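Branched-chain-amino-acid aminotransferase (Pseudomonas sp. UW4, PDB 6JIF) catalyses the reversible, pyridoxal-5'-phosphate-dependent transfer of the amino group between branched-chain amino acids and 2-oxo acids. Local coordinates at residues L31-I36 with I172-Y177; A83-D88 with R133-Y138. All coordinates share one frame; numbering follows the deposited sequence.

Contact 1 (L31-I36 with I172-Y177); sequences LGFDYI and IPVGAY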
ATOM      1  N   LEU B  31     -18.643  -2.665 -24.387  1.00 34.03           N
ATOM      2  CA  LEU B  31     -17.488  -2.917 -23.538  1.00 33.70           C
ATOM      3  C   LEU B  31     -17.239  -1.720 -22.630  1.00 38.60           C
ATOM      4  O   LEU B  31     -17.360  -0.566 -23.050  1.00 40.83           O
ATOM      5  CB  LEU B  31     -16.223  -3.190 -24.372  1.00 32.46           C
ATOM      6  CG  LEU B  31     -16.047  -4.643 -24.782  1.00 28.94           C
ATOM      7  CD1 LEU B  31     -14.903  -4.862 -25.758  1.00 31.73           C
ATOM      8  CD2 LEU B  31     -15.850  -5.432 -23.491  1.00 30.69           C
ATOM      9  N   GLY B  32     -16.884  -1.999 -21.385  1.00 33.57           N
ATOM     10  CA  GLY B  32     -16.456  -0.946 -20.504  1.00 30.66           C
ATOM     11  C   GLY B  32     -15.002  -1.191 -20.139  1.00 28.32           C
ATOM     12  O   GLY B  32     -14.168  -1.427 -21.019  1.00 29.51           O
ATOM     13  N   PHE B  33     -14.690  -1.106 -18.836  1.00 22.71           N
ATOM     14  CA  PHE B  33     -13.370  -1.359 -18.257  1.00 29.32           C
ATOM     15  C   PHE B  33     -13.605  -2.386 -17.153  1.00 31.75           C
ATOM     16  O   PHE B  33     -13.681  -2.061 -15.971  1.00 33.34           O
ATOM     17  CB  PHE B  33     -12.741  -0.077 -17.717  1.00 28.58           C
ATOM     18  CG  PHE B  33     -11.346  -0.248 -17.242  1.00 27.19           C
ATOM     19  CD1 PHE B  33     -10.357  -0.658 -18.125  1.00 31.08           C
ATOM     20  CD2 PHE B  33     -11.000   0.011 -15.931  1.00 28.95           C
ATOM     21  CE1 PHE B  33      -9.039  -0.818 -17.704  1.00 29.70           C
ATOM     22  CE2 PHE B  33      -9.656  -0.160 -15.505  1.00 27.35           C
ATOM     23  CZ  PHE B  33      -8.705  -0.574 -16.414  1.00 23.00           C
ATOM     24  N   ASP B  34     -13.729  -3.641 -17.553  1.00 25.90           N
ATOM     25  CA  ASP B  34     -14.127  -4.714 -16.656  1.00 24.48           C
ATOM     26  C   ASP B  34     -13.239  -5.914 -16.919  1.00 23.51           C
ATOM     27  O   ASP B  34     -12.888  -6.181 -18.065  1.00 23.00           O
ATOM     28  CB  ASP B  34     -15.544  -5.168 -16.897  1.00 20.64           C
ATOM     29  CG  ASP B  34     -16.531  -4.054 -16.713  1.00 35.70           C
ATOM     30  OD1 ASP B  34     -16.692  -3.611 -15.534  1.00 33.92           O
ATOM     31  OD2 ASP B  34     -17.095  -3.604 -17.732  1.00 32.90           O
ATOM     32  N   TYR B  35     -12.940  -6.668 -15.869  1.00 23.67           N
ATOM     33  CA  TYR B  35     -12.135  -7.860 -16.056  1.00 21.74           C
ATOM     34  C   TYR B  35     -12.912  -8.881 -16.866  1.00 24.37           C
ATOM     35  O   TYR B  35     -14.051  -9.210 -16.526  1.00 24.96           O
ATOM     36  CB  TYR B  35     -11.715  -8.480 -14.725  1.00 20.97           C
ATOM     37  CG  TYR B  35     -10.795  -9.681 -14.968  1.00 20.27           C
ATOM     38  CD1 TYR B  35     -11.327 -10.946 -15.234  1.00 21.91           C
ATOM     39  CD2 TYR B  35      -9.411  -9.541 -14.957  1.00 22.18           C
ATOM     40  CE1 TYR B  35     -10.518 -12.030 -15.443  1.00 24.01           C
ATOM     41  CE2 TYR B  35      -8.598 -10.613 -15.178  1.00 20.94           C
ATOM     42  CZ  TYR B  35      -9.154 -11.853 -15.422  1.00 22.49           C
ATOM     43  OH  TYR B  35      -8.325 -12.939 -15.632  1.00 26.17           O
ATOM     44  N   ILE B  36     -12.276  -9.381 -17.933  1.00 21.09           N
ATOM     45  CA  ILE B  36     -12.742 -10.512 -18.729  1.00 25.85           C
ATOM     46  C   ILE B  36     -11.542 -11.441 -18.909  1.00 32.66           C
ATOM     47  O   ILE B  36     -10.418 -10.971 -19.100  1.00 32.49           O
ATOM     48  CB  ILE B  36     -13.293 -10.026 -20.082  1.00 31.01           C
ATOM     49  CG1 ILE B  36     -14.679  -9.369 -19.901  1.00 33.85           C
ATOM     50  CG2 ILE B  36     -13.405 -11.165 -21.091  1.00 36.84           C
ATOM     51  CD1 ILE B  36     -14.930  -8.172 -20.837  1.00 33.90           C
ATOM     52  N   ILE B 172      -7.181  -7.482 -21.319  1.00 17.09           N
ATOM     53  CA  ILE B 172      -8.661  -7.503 -21.369  1.00 19.20           C
ATOM     54  C   ILE B 172      -9.123  -6.591 -22.493  1.00 23.96           C
ATOM     55  O   ILE B 172      -8.515  -5.538 -22.706  1.00 22.44           O
ATOM     56  CB  ILE B 172      -9.310  -7.045 -20.040  1.00 22.26           C
ATOM     57  CG1 ILE B 172      -8.765  -5.676 -19.606  1.00 24.09           C
ATOM     58  CG2 ILE B 172      -9.094  -8.048 -18.942  1.00 24.29           C
ATOM     59  CD1 ILE B 172      -9.655  -5.067 -18.564  1.00 30.10           C
ATOM     60  N   PRO B 173     -10.183  -6.948 -23.234  1.00 19.85           N
ATOM     61  CA  PRO B 173     -10.759  -5.997 -24.181  1.00 20.40           C
ATOM     62  C   PRO B 173     -11.501  -4.919 -23.399  1.00 20.85           C
ATOM     63  O   PRO B 173     -12.128  -5.197 -22.371  1.00 23.19           O
ATOM     64  CB  PRO B 173     -11.721  -6.869 -24.988  1.00 22.65           C
ATOM     65  CG  PRO B 173     -12.195  -7.882 -23.972  1.00 22.71           C
ATOM     66  CD  PRO B 173     -10.942  -8.211 -23.178  1.00 20.26           C
ATOM     67  N   VAL B 174     -11.367  -3.661 -23.834  1.00 19.62           N
ATOM     68  CA  VAL B 174     -11.999  -2.548 -23.126  1.00 18.20           C
ATOM     69  C   VAL B 174     -12.652  -1.640 -24.158  1.00 26.07           C
ATOM     70  O   VAL B 174     -12.320  -1.668 -25.356  1.00 27.07           O
ATOM     71  CB  VAL B 174     -10.992  -1.766 -22.237  1.00 19.71           C
ATOM     72  CG1 VAL B 174     -10.384  -2.686 -21.140  1.00 19.78           C
ATOM     73  CG2 VAL B 174      -9.877  -1.136 -23.106  1.00 21.68           C
ATOM     74  N   GLY B 175     -13.673  -0.924 -23.711  1.00 37.92           N
ATOM     75  CA  GLY B 175     -14.303   0.055 -24.564  1.00 37.29           C
ATOM     76  C   GLY B 175     -14.106   1.423 -23.979  1.00 39.34           C
ATOM     77  O   GLY B 175     -13.082   1.706 -23.358  1.00 42.51           O
ATOM     78  N   ALA B 176     -15.091   2.289 -24.180  1.00 45.56           N
ATOM     79  CA  ALA B 176     -15.062   3.611 -23.579  1.00 44.46           C
ATOM     80  C   ALA B 176     -15.191   3.447 -22.077  1.00 37.82           C
ATOM     81  O   ALA B 176     -16.008   2.655 -21.600  1.00 43.01           O
ATOM     82  CB  ALA B 176     -16.219   4.461 -24.114  1.00 43.05           C
ATOM     83  N   TYR B 177     -14.416   4.217 -21.323  1.00 38.57           N
ATOM     84  CA  TYR B 177     -14.501   4.104 -19.872  1.00 37.13           C
ATOM     85  C   TYR B 177     -15.855   4.624 -19.383  1.00 44.24           C
ATOM     86  O   TYR B 177     -16.510   3.982 -18.556  1.00 48.65           O
ATOM     87  CB  TYR B 177     -13.334   4.857 -19.224  1.00 37.42           C
ATOM     88  CG  TYR B 177     -13.246   4.695 -17.715  1.00 45.64           C
ATOM     89  CD1 TYR B 177     -14.031   5.469 -16.855  1.00 49.23           C
ATOM     90  CD2 TYR B 177     -12.373   3.768 -17.151  1.00 49.66           C
ATOM     91  CE1 TYR B 177     -13.953   5.308 -15.473  1.00 54.05           C
ATOM     92  CE2 TYR B 177     -12.278   3.602 -15.781  1.00 48.36           C
ATOM     93  CZ  TYR B 177     -13.071   4.369 -14.940  1.00 55.50           C
ATOM     94  OH  TYR B 177     -12.985   4.191 -13.574  1.00 56.80           O
TER
HETATM   95  O   HOH W   1     -17.226   1.387 -25.856  1.00 41.48           O
HETATM   96  O   HOH W   2     -13.751  -4.638 -20.029  1.00 26.26           O
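The irregular segment L31-I36 runs antiparallel to the end of strand 164-174 and the loop after it, L31 beside G175 and I36 beside I172. One backbone hydrogen bond joins them directly: G175 N donates to G32 O over 2.8 Å, nearly straight at 165°, and the CA-H of V174 leans on the same oxygen. Further along, water 2 accepts from D34 N and donates to P173 O. G175 CA passes 3.5 Å from L31 O, on a side where a side chain would clash with that oxygen, and at G32 a side chain would crowd the D34 carboxylate. L31 CD1 touches P173 CB at 3.8 Å, the side chains crossing at about a right angle. F33, with CG anti to the backbone N (chi1 -174°), lies alongside V174, whose CG1 is at the ring edge, 3.6 Å from F33 CD1. F33 CD2 approaches Y177 CE2 at 3.8 Å, the two ring planes inclined by 38°. I172 sends its two branches to different carbonyls of the loop, CD1 to D34 O at 3.5 Å and CG2 to I36 O. Y145 meets F33 edge-to-face, and I157 of the second subunit packs on F33 and I172. The Y35 hydroxyl is hydrogen-bonded to N60 of its own chain and to E66 of the second subunit. The loop thus sits on the sheet of this family's N-terminal small domain through few polar links, the one from water 1 to L31 O being weak, and much side-chain packing, some of it methyls against carbonyl oxygens; A176 O is buried without a polar partner.

Contact 2 (A83-D88 with R133-Y138); sequences AYRCKD and RFIPPY
One face of the Y138 ring is covered by K87, whose CB sits 3.7 Å from the ring centroid and only 9° off the normal, a CH-pi contact; at the ring edge, in its plane, lies R85 O. The other flat group, the R85 guanidinium, has waters 4 and 5 at its edge and I135 CG2 obliquely beside it. The segment A83-D88 leads from strand 76-85 into its beta hairpin with strand 91-94, part of the antiparallel sheet of this class IV aminotransferase, and meets here the loop between helix 117-130 and strand 143-153. Lysine suits the ring because its methylenes are apolar: beyond CB the chain continues across the tyrosine, bringing K87 CD to 3.4 Å from Y138 CE2. The tyrosine's polar end is engaged elsewhere, its OH hydrogen-bonded to D348. R85 starts with CG anti to the backbone N (chi1 179°), and the bends at chi2 and chi3 then curl the chain past the loop and bring NE to water 4. R85 CB lies against P136 O (3.6 Å) and I135 CG2 (3.9 Å), while NH1 hydrogen-bonds to G89 O, just before strand 91-94. Isoleucine suits the inner position: I135 also packs on I91, V128 and L144, tying the loop to two strands and a helix. P136 and P137 have no N-H to offer, which is consistent with the polar links running through water. Water 3 accepts from R85 N and donates to P136 O, whereas water 4 accepts from R85 NE at 2.9 Å and donates to I135 O at 2.7 Å.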
ATOM      1  N   ALA B  83      -3.363  -1.492 -26.710  1.00 15.96           N
ATOM      2  CA  ALA B  83      -3.115  -1.766 -28.120  1.00 20.30           C
ATOM      3  C   ALA B  83      -4.409  -1.499 -28.855  1.00 20.44           C
ATOM      4  O   ALA B  83      -5.475  -1.726 -28.292  1.00 20.02           O
ATOM      5  CB  ALA B  83      -2.663  -3.208 -28.375  1.00 18.83           C
ATOM      6  N   TYR B  84      -4.295  -0.948 -30.063  1.00 20.59           N
ATOM      7  CA  TYR B  84      -5.407  -0.494 -30.890  1.00 18.21           C
ATOM      8  C   TYR B  84      -5.320  -1.107 -32.289  1.00 22.90           C
ATOM      9  O   TYR B  84      -4.232  -1.168 -32.885  1.00 18.67           O
ATOM     10  CB  TYR B  84      -5.386   1.022 -31.012  1.00 19.24           C
ATOM     11  CG  TYR B  84      -5.338   1.775 -29.719  1.00 21.16           C
ATOM     12  CD1 TYR B  84      -4.113   2.029 -29.071  1.00 22.32           C
ATOM     13  CD2 TYR B  84      -6.485   2.251 -29.132  1.00 22.71           C
ATOM     14  CE1 TYR B  84      -4.062   2.732 -27.882  1.00 25.67           C
ATOM     15  CE2 TYR B  84      -6.435   2.967 -27.949  1.00 17.66           C
ATOM     16  CZ  TYR B  84      -5.224   3.196 -27.328  1.00 23.72           C
ATOM     17  OH  TYR B  84      -5.159   3.886 -26.138  1.00 23.93           O
ATOM     18  N   ARG B  85      -6.468  -1.537 -32.841  1.00 20.07           N
ATOM     19  CA  ARG B  85      -6.513  -1.920 -34.245  1.00 23.47           C
ATOM     20  C   ARG B  85      -6.542  -0.660 -35.118  1.00 26.81           C
ATOM     21  O   ARG B  85      -7.369   0.243 -34.919  1.00 19.98           O
ATOM     22  CB  ARG B  85      -7.731  -2.798 -34.526  1.00 23.45           C
ATOM     23  CG  ARG B  85      -7.857  -3.210 -35.935  1.00 23.57           C
ATOM     24  CD  ARG B  85      -6.759  -4.199 -36.330  1.00 21.19           C
ATOM     25  NE  ARG B  85      -7.011  -5.492 -35.689  1.00 23.88           N
ATOM     26  CZ  ARG B  85      -6.233  -6.558 -35.791  1.00 21.75           C
ATOM     27  NH1 ARG B  85      -5.136  -6.499 -36.534  1.00 25.03           N
ATOM     28  NH2 ARG B  85      -6.569  -7.695 -35.173  1.00 25.35           N
ATOM     29  N   CYS B  86      -5.610  -0.579 -36.055  1.00 19.93           N
ATOM     30  CA  CYS B  86      -5.607   0.541 -36.982  1.00 20.51           C
ATOM     31  C   CYS B  86      -6.584   0.299 -38.157  1.00 22.71           C
ATOM     32  O   CYS B  86      -6.939  -0.836 -38.497  1.00 26.78           O
ATOM     33  CB  CYS B  86      -4.206   0.734 -37.550  1.00 21.32           C
ATOM     34  SG  CYS B  86      -2.995   1.055 -36.351  1.00 26.36           S
ATOM     35  N   LYS B  87      -6.976   1.386 -38.812  1.00 22.20           N
ATOM     36  CA  LYS B  87      -7.866   1.240 -39.963  1.00 23.30           C
ATOM     37  C   LYS B  87      -7.244   0.374 -41.035  1.00 29.02           C
ATOM     38  O   LYS B  87      -7.963  -0.287 -41.803  1.00 30.51           O
ATOM     39  CB  LYS B  87      -8.187   2.611 -40.558  1.00 26.84           C
ATOM     40  CG  LYS B  87      -9.369   2.586 -41.486  1.00 33.07           C
ATOM     41  CD  LYS B  87      -9.979   3.949 -41.680  1.00 34.14           C
ATOM     42  CE  LYS B  87      -8.960   5.030 -41.824  1.00 35.22           C
ATOM     43  NZ  LYS B  87      -9.656   6.339 -42.203  1.00 42.95           N
ATOM     44  N   ASP B  88      -5.924   0.411 -41.154  1.00 25.71           N
ATOM     45  CA  ASP B  88      -5.287  -0.396 -42.171  1.00 26.76           C
ATOM     46  C   ASP B  88      -5.101  -1.842 -41.720  1.00 30.14           C
ATOM     47  O   ASP B  88      -4.521  -2.642 -42.461  1.00 34.07           O
ATOM     48  CB  ASP B  88      -3.956   0.245 -42.592  1.00 28.45           C
ATOM     49  CG  ASP B  88      -2.881   0.210 -41.492  1.00 28.47           C
ATOM     50  OD1 ASP B  88      -3.110  -0.317 -40.380  1.00 28.69           O
ATOM     51  OD2 ASP B  88      -1.763   0.733 -41.757  1.00 29.86           O
ATOM     52  N   ARG B 133      -7.538 -12.126 -31.006  1.00 26.53           N
ATOM     53  CA  ARG B 133      -8.981 -12.183 -31.262  1.00 27.39           C
ATOM     54  C   ARG B 133      -9.785 -11.305 -30.313  1.00 28.91           C
ATOM     55  O   ARG B 133     -10.971 -11.041 -30.571  1.00 31.40           O
ATOM     56  CB  ARG B 133      -9.482 -13.625 -31.190  1.00 33.78           C
ATOM     57  CG  ARG B 133      -9.764 -14.121 -29.836  1.00 23.11           C
ATOM     58  CD  ARG B 133      -9.928 -15.532 -29.691  1.00 32.95           C
ATOM     59  NE  ARG B 133     -10.404 -15.810 -28.341  1.00 36.55           N
ATOM     60  CZ  ARG B 133     -11.664 -15.939 -27.898  1.00 41.30           C
ATOM     61  NH1 ARG B 133     -12.601 -16.020 -28.816  1.00 34.22           N
ATOM     62  NH2 ARG B 133     -11.947 -16.185 -26.579  1.00 46.06           N
ATOM     63  N   PHE B 134      -9.185 -10.862 -29.226  1.00 24.82           N
ATOM     64  CA  PHE B 134      -9.859  -9.950 -28.324  1.00 24.72           C
ATOM     65  C   PHE B 134      -9.638  -8.489 -28.700  1.00 23.79           C
ATOM     66  O   PHE B 134     -10.103  -7.610 -27.981  1.00 29.26           O
ATOM     67  CB  PHE B 134      -9.387 -10.167 -26.864  1.00 20.02           C
ATOM     68  CG  PHE B 134      -9.903 -11.442 -26.241  1.00 20.59           C
ATOM     69  CD1 PHE B 134     -11.175 -11.491 -25.674  1.00 23.30           C
ATOM     70  CD2 PHE B 134      -9.147 -12.599 -26.265  1.00 24.51           C
ATOM     71  CE1 PHE B 134     -11.665 -12.671 -25.118  1.00 28.49           C
ATOM     72  CE2 PHE B 134      -9.634 -13.770 -25.721  1.00 25.81           C
ATOM     73  CZ  PHE B 134     -10.904 -13.800 -25.140  1.00 21.84           C
ATOM     74  N   ILE B 135      -8.956  -8.192 -29.801  1.00 28.01           N
ATOM     75  CA  ILE B 135      -8.729  -6.775 -30.108  1.00 25.55           C
ATOM     76  C   ILE B 135     -10.001  -6.192 -30.737  1.00 23.10           C
ATOM     77  O   ILE B 135     -10.431  -6.664 -31.784  1.00 23.41           O
ATOM     78  CB  ILE B 135      -7.491  -6.589 -31.009  1.00 19.24           C
ATOM     79  CG1 ILE B 135      -6.232  -7.059 -30.275  1.00 21.12           C
ATOM     80  CG2 ILE B 135      -7.340  -5.119 -31.413  1.00 18.64           C
ATOM     81  CD1 ILE B 135      -4.989  -7.048 -31.103  1.00 20.24           C
ATOM     82  N   PRO B 136     -10.653  -5.188 -30.157  1.00 20.08           N
ATOM     83  CA  PRO B 136     -11.860  -4.631 -30.810  1.00 20.91           C
ATOM     84  C   PRO B 136     -11.520  -4.034 -32.165  1.00 27.74           C
ATOM     85  O   PRO B 136     -10.476  -3.384 -32.335  1.00 21.78           O
ATOM     86  CB  PRO B 136     -12.337  -3.565 -29.820  1.00 21.04           C
ATOM     87  CG  PRO B 136     -11.764  -3.992 -28.485  1.00 20.98           C
ATOM     88  CD  PRO B 136     -10.425  -4.579 -28.834  1.00 19.89           C
ATOM     89  N   PRO B 137     -12.393  -4.209 -33.159  1.00 27.38           N
ATOM     90  CA  PRO B 137     -12.081  -3.715 -34.511  1.00 29.48           C
ATOM     91  C   PRO B 137     -11.947  -2.194 -34.547  1.00 27.15           C
ATOM     92  O   PRO B 137     -12.444  -1.480 -33.676  1.00 26.79           O
ATOM     93  CB  PRO B 137     -13.273  -4.183 -35.345  1.00 32.08           C
ATOM     94  CG  PRO B 137     -13.885  -5.291 -34.581  1.00 30.19           C
ATOM     95  CD  PRO B 137     -13.539  -5.130 -33.137  1.00 29.02           C
ATOM     96  N   TYR B 138     -11.237  -1.703 -35.567  1.00 29.06           N
ATOM     97  CA  TYR B 138     -11.170  -0.263 -35.786  1.00 29.81           C
ATOM     98  C   TYR B 138     -12.587   0.302 -35.948  1.00 31.44           C
ATOM     99  O   TYR B 138     -13.440  -0.282 -36.624  1.00 27.45           O
ATOM    100  CB  TYR B 138     -10.353   0.066 -37.048  1.00 27.79           C
ATOM    101  CG  TYR B 138     -10.378   1.548 -37.371  1.00 27.93           C
ATOM    102  CD1 TYR B 138      -9.560   2.441 -36.675  1.00 32.39           C
ATOM    103  CD2 TYR B 138     -11.229   2.055 -38.344  1.00 29.00           C
ATOM    104  CE1 TYR B 138      -9.589   3.783 -36.925  1.00 30.84           C
ATOM    105  CE2 TYR B 138     -11.267   3.403 -38.616  1.00 30.23           C
ATOM    106  CZ  TYR B 138     -10.441   4.262 -37.911  1.00 30.65           C
ATOM    107  OH  TYR B 138     -10.478   5.604 -38.166  1.00 32.29           O
TER
HETATM  108  O   HOH W   3      -8.889  -1.421 -31.208  1.00 24.35           O
HETATM  109  O   HOH W   4      -9.500  -6.165 -34.297  1.00 25.15           O
HETATM  110  O   HOH W   5      -9.050  -9.036 -33.886  1.00 38.91           O

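In the fold
Contacts 1 and 2 lie with their centres about 14 Å apart on the same side of the chain's centre, and both reach the same antiparallel sheet, contact 1 through strand 164-174 and contact 2 through strand 76-85. Along the chain, contact 2 is nested within the loop that contact 1 closes. They pack directly on each other: P173 CB is 3.5 Å from F134 O, V174 O is 3.9 Å from P136 CG, and L31 CD1 is 4.2 Å from that same P136 CG. Contact 1 is near the cofactor, the side chain of F33 lying about 9 Å from the bound pyridoxal-5'-phosphate. No residue of either contact belongs to the cofactor pocket, but Y177 packs on A306, next in sequence to the pocket residue T305.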